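Local coordinates for periplasmic sugar-binding protein (Chloroflexus aurantiacus, PDB 4RXU) that probably serves as the sugar-binding component of an ABC-type carbohydrate transporter, and holds beta-D-glucopyranose in its pocket, at residues Asp128-Phe133 with Asp166-Leu171; Arg323-Tyr326 with Lys331-Pro334. All coordinates share one frame; numbering follows the deposited sequence.

Contact 1. Residues Asp128-Phe133 with Asp166-Leu171; sequences DYYVTF and DNNAFL. With BGC (beta-D-glucopyranose), chain C.
Asn168 ND2, on the side chain that meets Tyr130, has three oxygens about its two hydrogens. Asn168 ND2 reaches glucose O1 at 3.1 Å and, weakly, glucose O2 at 3.3 Å; the third is the backbone O of Asp118. This is the sugar cleft of a periplasmic binding protein. Strand 129-133 comes from one lobe and helix 167-185 starts in the other. Tyr130 OH also bonds to Asp118 O, so one carbonyl serves both side chains. Tyr130 OH lies 3.2 Å from Asn168 OD1, but the angle is poor for a bond. The two side chains arrive from opposite directions, with ring and amide planes 31° apart. Thr132 CB sits over one face of the Tyr130 ring, offset toward its rim. Asp166 is the N-cap of the helix. Its OD1 accepts Asn168 N at 2.9 Å, from above the carboxylate plane. With CG anti to the backbone N (chi1 179°), Asp166 OD2 takes the hydrogen bond from glucose O1 at 2.6 Å. Trp222 NE1 also bonds to OD2. With an alanine in place of Asp166, glucose O1 and Trp222 NE1 would probably lose their shared acceptor, and the first turn its cap. One water links the lobes, donating to Asn168 OD1 at 2.9 Å and to Thr132 OG1 at 2.8 Å. Thr132 OG1 donates to Phe133 O at 2.7 Å, on a lone pair in the carbonyl plane.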
loop_
_atom_site.group_PDB
_atom_site.type_symbol
_atom_site.label_atom_id
_atom_site.label_comp_id
_atom_site.label_asym_id
_atom_site.label_seq_id
_atom_site.Cartn_x
_atom_site.Cartn_y
_atom_site.Cartn_z
ATOM N N ASP A 128 16.035 6.091 11.127
ATOM C CA ASP A 128 16.406 5.233 12.268
ATOM C C ASP A 128 15.654 3.907 12.274
ATOM O O ASP A 128 16.239 2.867 12.533
ATOM C CB ASP A 128 16.235 5.989 13.571
ATOM C CG ASP A 128 17.146 7.183 13.622
ATOM O OD1 ASP A 128 18.372 6.980 13.651
ATOM O OD2 ASP A 128 16.644 8.311 13.544
ATOM N N TYR A 129 14.350 3.970 12.002
ATOM C CA TYR A 129 13.462 2.776 12.018
ATOM C C TYR A 129 12.451 2.905 10.912
ATOM O O TYR A 129 12.126 4.022 10.468
ATOM C CB TYR A 129 12.736 2.602 13.378
ATOM C CG TYR A 129 13.729 2.449 14.477
ATOM C CD1 TYR A 129 14.294 1.207 14.757
ATOM C CD2 TYR A 129 14.208 3.572 15.159
ATOM C CE1 TYR A 129 15.285 1.075 15.717
ATOM C CE2 TYR A 129 15.205 3.453 16.112
ATOM C CZ TYR A 129 15.734 2.197 16.384
ATOM O OH TYR A 129 16.707 2.007 17.330
ATOM N N TYR A 130 11.923 1.759 10.531
ATOM C CA TYR A 130 10.845 1.673 9.554
ATOM C C TYR A 130 9.713 0.777 10.098
ATOM O O TYR A 130 9.880 -0.433 10.224
ATOM C CB TYR A 130 11.386 1.096 8.248
ATOM C CG TYR A 130 10.394 0.997 7.110
ATOM C CD1 TYR A 130 9.351 1.896 6.950
ATOM C CD2 TYR A 130 10.527 -0.006 6.168
ATOM C CE1 TYR A 130 8.472 1.782 5.876
ATOM C CE2 TYR A 130 9.689 -0.121 5.085
ATOM C CZ TYR A 130 8.662 0.773 4.916
ATOM O OH TYR A 130 7.853 0.631 3.822
ATOM N N VAL A 131 8.594 1.397 10.404
ATOM C CA VAL A 131 7.394 0.702 10.840
ATOM C C VAL A 131 6.564 0.450 9.588
ATOM O O VAL A 131 6.160 1.370 8.896
ATOM C CB VAL A 131 6.592 1.551 11.847
ATOM C CG1 VAL A 131 5.237 0.930 12.137
ATOM C CG2 VAL A 131 7.388 1.748 13.128
ATOM N N THR A 132 6.336 -0.824 9.306
ATOM C CA THR A 132 5.775 -1.239 8.026
ATOM C C THR A 132 4.957 -2.523 8.119
ATOM O O THR A 132 5.171 -3.358 9.008
ATOM C CB THR A 132 6.917 -1.413 6.980
ATOM O OG1 THR A 132 6.387 -1.665 5.675
ATOM C CG2 THR A 132 7.866 -2.583 7.347
ATOM N N PHE A 133 4.044 -2.671 7.170
ATOM C CA PHE A 133 3.492 -3.979 6.867
ATOM C C PHE A 133 4.441 -4.741 5.952
ATOM O O PHE A 133 5.345 -4.178 5.325
ATOM C CB PHE A 133 2.137 -3.862 6.194
ATOM C CG PHE A 133 1.087 -3.213 7.048
ATOM C CD1 PHE A 133 0.582 -3.849 8.170
ATOM C CD2 PHE A 133 0.607 -1.944 6.721
ATOM C CE1 PHE A 133 -0.388 -3.242 8.934
ATOM C CE2 PHE A 133 -0.366 -1.348 7.485
ATOM C CZ PHE A 133 -0.860 -2.002 8.586
ATOM N N ASP A 166 6.064 6.156 -4.498
ATOM C CA ASP A 166 5.868 5.332 -3.298
ATOM C C ASP A 166 6.720 4.081 -3.416
ATOM O O ASP A 166 6.473 3.252 -4.282
ATOM C CB ASP A 166 4.378 4.956 -3.239
ATOM C CG ASP A 166 4.018 4.083 -2.082
ATOM O OD1 ASP A 166 4.889 3.784 -1.232
ATOM O OD2 ASP A 166 2.811 3.724 -2.046
ATOM N N ASN A 167 7.731 3.928 -2.571
ATOM C CA ASN A 167 8.524 2.695 -2.626
ATOM C C ASN A 167 7.663 1.440 -2.487
ATOM O O ASN A 167 7.998 0.373 -3.015
ATOM C CB ASN A 167 9.609 2.722 -1.561
ATOM C CG ASN A 167 10.579 1.591 -1.700
ATOM O OD1 ASN A 167 11.260 1.461 -2.724
ATOM N ND2 ASN A 167 10.680 0.779 -0.660
ATOM N N ASN A 168 6.580 1.541 -1.730
ATOM C CA ASN A 168 5.705 0.372 -1.581
ATOM C C ASN A 168 5.121 -0.074 -2.914
ATOM O O ASN A 168 4.851 -1.245 -3.083
ATOM C CB ASN A 168 4.561 0.649 -0.604
ATOM C CG ASN A 168 5.009 0.726 0.830
ATOM O OD1 ASN A 168 6.092 0.300 1.187
ATOM N ND2 ASN A 168 4.128 1.222 1.676
ATOM N N ALA A 169 4.922 0.844 -3.858
ATOM C CA ALA A 169 4.388 0.453 -5.167
ATOM C C ALA A 169 5.335 -0.546 -5.833
ATOM O O ALA A 169 4.900 -1.488 -6.464
ATOM C CB ALA A 169 4.152 1.662 -6.046
ATOM N N PHE A 170 6.636 -0.334 -5.678
ATOM C CA PHE A 170 7.618 -1.270 -6.225
ATOM C C PHE A 170 7.579 -2.582 -5.459
ATOM O O PHE A 170 7.695 -3.674 -6.055
ATOM C CB PHE A 170 9.019 -0.663 -6.177
ATOM C CG PHE A 170 9.266 0.365 -7.236
ATOM C CD1 PHE A 170 8.906 1.673 -7.025
ATOM C CD2 PHE A 170 9.839 0.019 -8.441
ATOM C CE1 PHE A 170 9.128 2.631 -7.998
ATOM C CE2 PHE A 170 10.052 0.973 -9.414
ATOM C CZ PHE A 170 9.698 2.282 -9.188
ATOM N N LEU A 171 7.432 -2.506 -4.140
ATOM C CA LEU A 171 7.383 -3.736 -3.317
ATOM C C LEU A 171 6.130 -4.553 -3.627
ATOM O O LEU A 171 6.197 -5.774 -3.788
ATOM C CB LEU A 171 7.463 -3.432 -1.811
ATOM C CG LEU A 171 8.785 -2.779 -1.385
ATOM C CD1 LEU A 171 8.773 -2.285 0.065
ATOM C CD2 LEU A 171 9.922 -3.767 -1.600
HETATM C C2 BGC C . 0.000 2.061 1.343
HETATM C C3 BGC C . -1.309 1.448 0.890
HETATM C C4 BGC C . -2.159 2.518 0.221
HETATM C C5 BGC C . -1.375 3.243 -0.874
HETATM C C6 BGC C . -2.112 4.425 -1.462
HETATM C C1 BGC C . 0.633 2.585 0.066
HETATM O O1 BGC C . 1.961 2.982 0.244
HETATM O O2 BGC C . 0.805 1.056 1.969
HETATM O O3 BGC C . -1.965 0.911 2.035
HETATM O O4 BGC C . -3.270 1.873 -0.434
HETATM O O5 BGC C . -0.137 3.706 -0.371
HETATM O O6 BGC C . -2.616 5.298 -0.448
HETATM O O HOH W 1 6.801 -1.900 2.963
#

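Contact 2. Residues Arg323-Tyr326 with Lys331-Pro334; sequences RGTY and KDVP
A beta hairpin pairs strand 325-327 with the start of strand 332-343. Tyr326 and Val333 form an antiparallel hydrogen-bonded pair. Tyr326 N donates to Val333 O at 3.0 Å, and Val333 N returns a bond to Tyr326 O at 2.9 Å. Both are fairly straight, at 156° and 159°. The next pair, Thr325 with Pro334, is non-hydrogen-bonded, a place where proline costs no cross-strand bond. Here Thr325 CA lies 3.1 Å from Val333 O in a CA-H...O contact, so that oxygen receives two approaches from the facing strand. Thr325 leans across Asp332, its OG1 3.6 Å from Asp332 CB. The methyl CG2 of Thr325, anti to the carbonyl carbon, lies 3.7 Å from Val333 O. Asp332 OD1 accepts a bond from ND2 of Asn327, the last residue of strand 325-327. Tyr326 and Val333 put their side chains on the same face of the sheet. From there the Tyr326 ring runs on to meet Tyr130 edge-to-face, and its OH bonds to Gln337. Val333 CB comes within 3.6 Å of Tyr326 O. A hydrogen-bonded pair next to a non-hydrogen-bonded one is the ladder of an antiparallel beta hairpin, here forming part of the mixed sheet.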
loop_
_atom_site.group_PDB
_atom_site.type_symbol
_atom_site.label_atom_id
_atom_site.label_comp_id
_atom_site.label_asym_id
_atom_site.label_seq_id
_atom_site.Cartn_x
_atom_site.Cartn_y
_atom_site.Cartn_z
ATOM N N ARG A 323 13.319 -5.905 14.019
ATOM C CA ARG A 323 13.765 -7.199 13.521
ATOM C C ARG A 323 13.722 -7.179 12.007
ATOM O O ARG A 323 12.683 -6.915 11.401
ATOM C CB ARG A 323 12.901 -8.342 14.058
ATOM C CG ARG A 323 12.877 -8.465 15.574
ATOM C CD ARG A 323 14.201 -8.948 16.161
ATOM N NE ARG A 323 14.098 -9.058 17.614
ATOM C CZ ARG A 323 14.391 -8.083 18.483
ATOM N NH1 ARG A 323 14.833 -6.906 18.063
ATOM N NH2 ARG A 323 14.243 -8.276 19.777
ATOM N N GLY A 324 14.855 -7.471 11.389
ATOM C CA GLY A 324 14.934 -7.419 9.943
ATOM C C GLY A 324 15.165 -5.993 9.487
ATOM O O GLY A 324 15.178 -5.041 10.298
ATOM N N THR A 325 15.382 -5.844 8.188
ATOM C CA THR A 325 15.665 -4.528 7.578
ATOM C C THR A 325 14.987 -4.378 6.217
ATOM O O THR A 325 14.638 -5.380 5.559
ATOM C CB THR A 325 17.181 -4.269 7.382
ATOM O OG1 THR A 325 17.746 -5.267 6.534
ATOM C CG2 THR A 325 17.941 -4.179 8.765
ATOM N N TYR A 326 14.820 -3.121 5.799
ATOM C CA TYR A 326 14.472 -2.822 4.420
ATOM C C TYR A 326 15.543 -1.909 3.886
ATOM O O TYR A 326 15.861 -0.899 4.487
ATOM C CB TYR A 326 13.126 -2.101 4.277
ATOM C CG TYR A 326 11.901 -2.971 4.430
ATOM C CD1 TYR A 326 11.621 -3.618 5.630
ATOM C CD2 TYR A 326 11.020 -3.134 3.384
ATOM C CE1 TYR A 326 10.496 -4.419 5.770
ATOM C CE2 TYR A 326 9.890 -3.920 3.514
ATOM C CZ TYR A 326 9.641 -4.576 4.698
ATOM O OH TYR A 326 8.498 -5.342 4.792
ATOM N N LYS A 331 20.958 2.491 3.070
ATOM C CA LYS A 331 21.016 1.875 4.388
ATOM C C LYS A 331 20.016 0.737 4.440
ATOM O O LYS A 331 18.953 0.818 3.846
ATOM C CB LYS A 331 20.692 2.941 5.461
ATOM C CG LYS A 331 20.490 2.430 6.873
ATOM C CD LYS A 331 20.246 3.595 7.811
ATOM C CE LYS A 331 20.134 3.110 9.229
ATOM N NZ LYS A 331 20.106 4.274 10.123
ATOM N N ASP A 332 20.394 -0.329 5.140
ATOM C CA ASP A 332 19.442 -1.325 5.614
ATOM C C ASP A 332 18.754 -0.833 6.887
ATOM O O ASP A 332 19.302 -0.886 7.969
ATOM C CB ASP A 332 20.148 -2.651 5.876
ATOM C CG ASP A 332 20.567 -3.364 4.594
ATOM O OD1 ASP A 332 20.057 -3.039 3.488
ATOM O OD2 ASP A 332 21.414 -4.272 4.717
ATOM N N VAL A 333 17.559 -0.293 6.729
ATOM C CA VAL A 333 16.886 0.378 7.840
ATOM C C VAL A 333 16.219 -0.672 8.721
ATOM O O VAL A 333 15.451 -1.496 8.212
ATOM C CB VAL A 333 15.795 1.352 7.326
ATOM C CG1 VAL A 333 15.078 2.033 8.502
ATOM C CG2 VAL A 333 16.385 2.368 6.347
ATOM N N PRO A 334 16.499 -0.645 10.039
ATOM C CA PRO A 334 15.828 -1.555 10.967
ATOM C C PRO A 334 14.301 -1.476 10.877
ATOM O O PRO A 334 13.724 -0.388 10.914
ATOM C CB PRO A 334 16.337 -1.107 12.343
ATOM C CG PRO A 334 17.656 -0.468 12.064
ATOM C CD PRO A 334 17.485 0.206 10.731
#

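Overall arrangement
The centres of the two contacts lie about 10 Å apart, and contact 1 closes along the chain before contact 2 opens. They share a mixed sheet. Strand 129-133 of contact 1 runs parallel to strand 332-343 of contact 2, and Pro334 O lies 2.8 Å from Tyr130 N, a probable hydrogen bond. Thr132 CG2 also packs on Tyr326 CE1, at 3.6 Å. Contact 1 is buried and reaches across the cleft to helix 167-185 and the sugar. Contact 2 is at the surface, its centre about 19 Å from the centre of the chain. Strand 332-343 thus lies between hairpin strand 325-327 and strand 129-133, whose Tyr130 and Thr132 point toward helix 167-185.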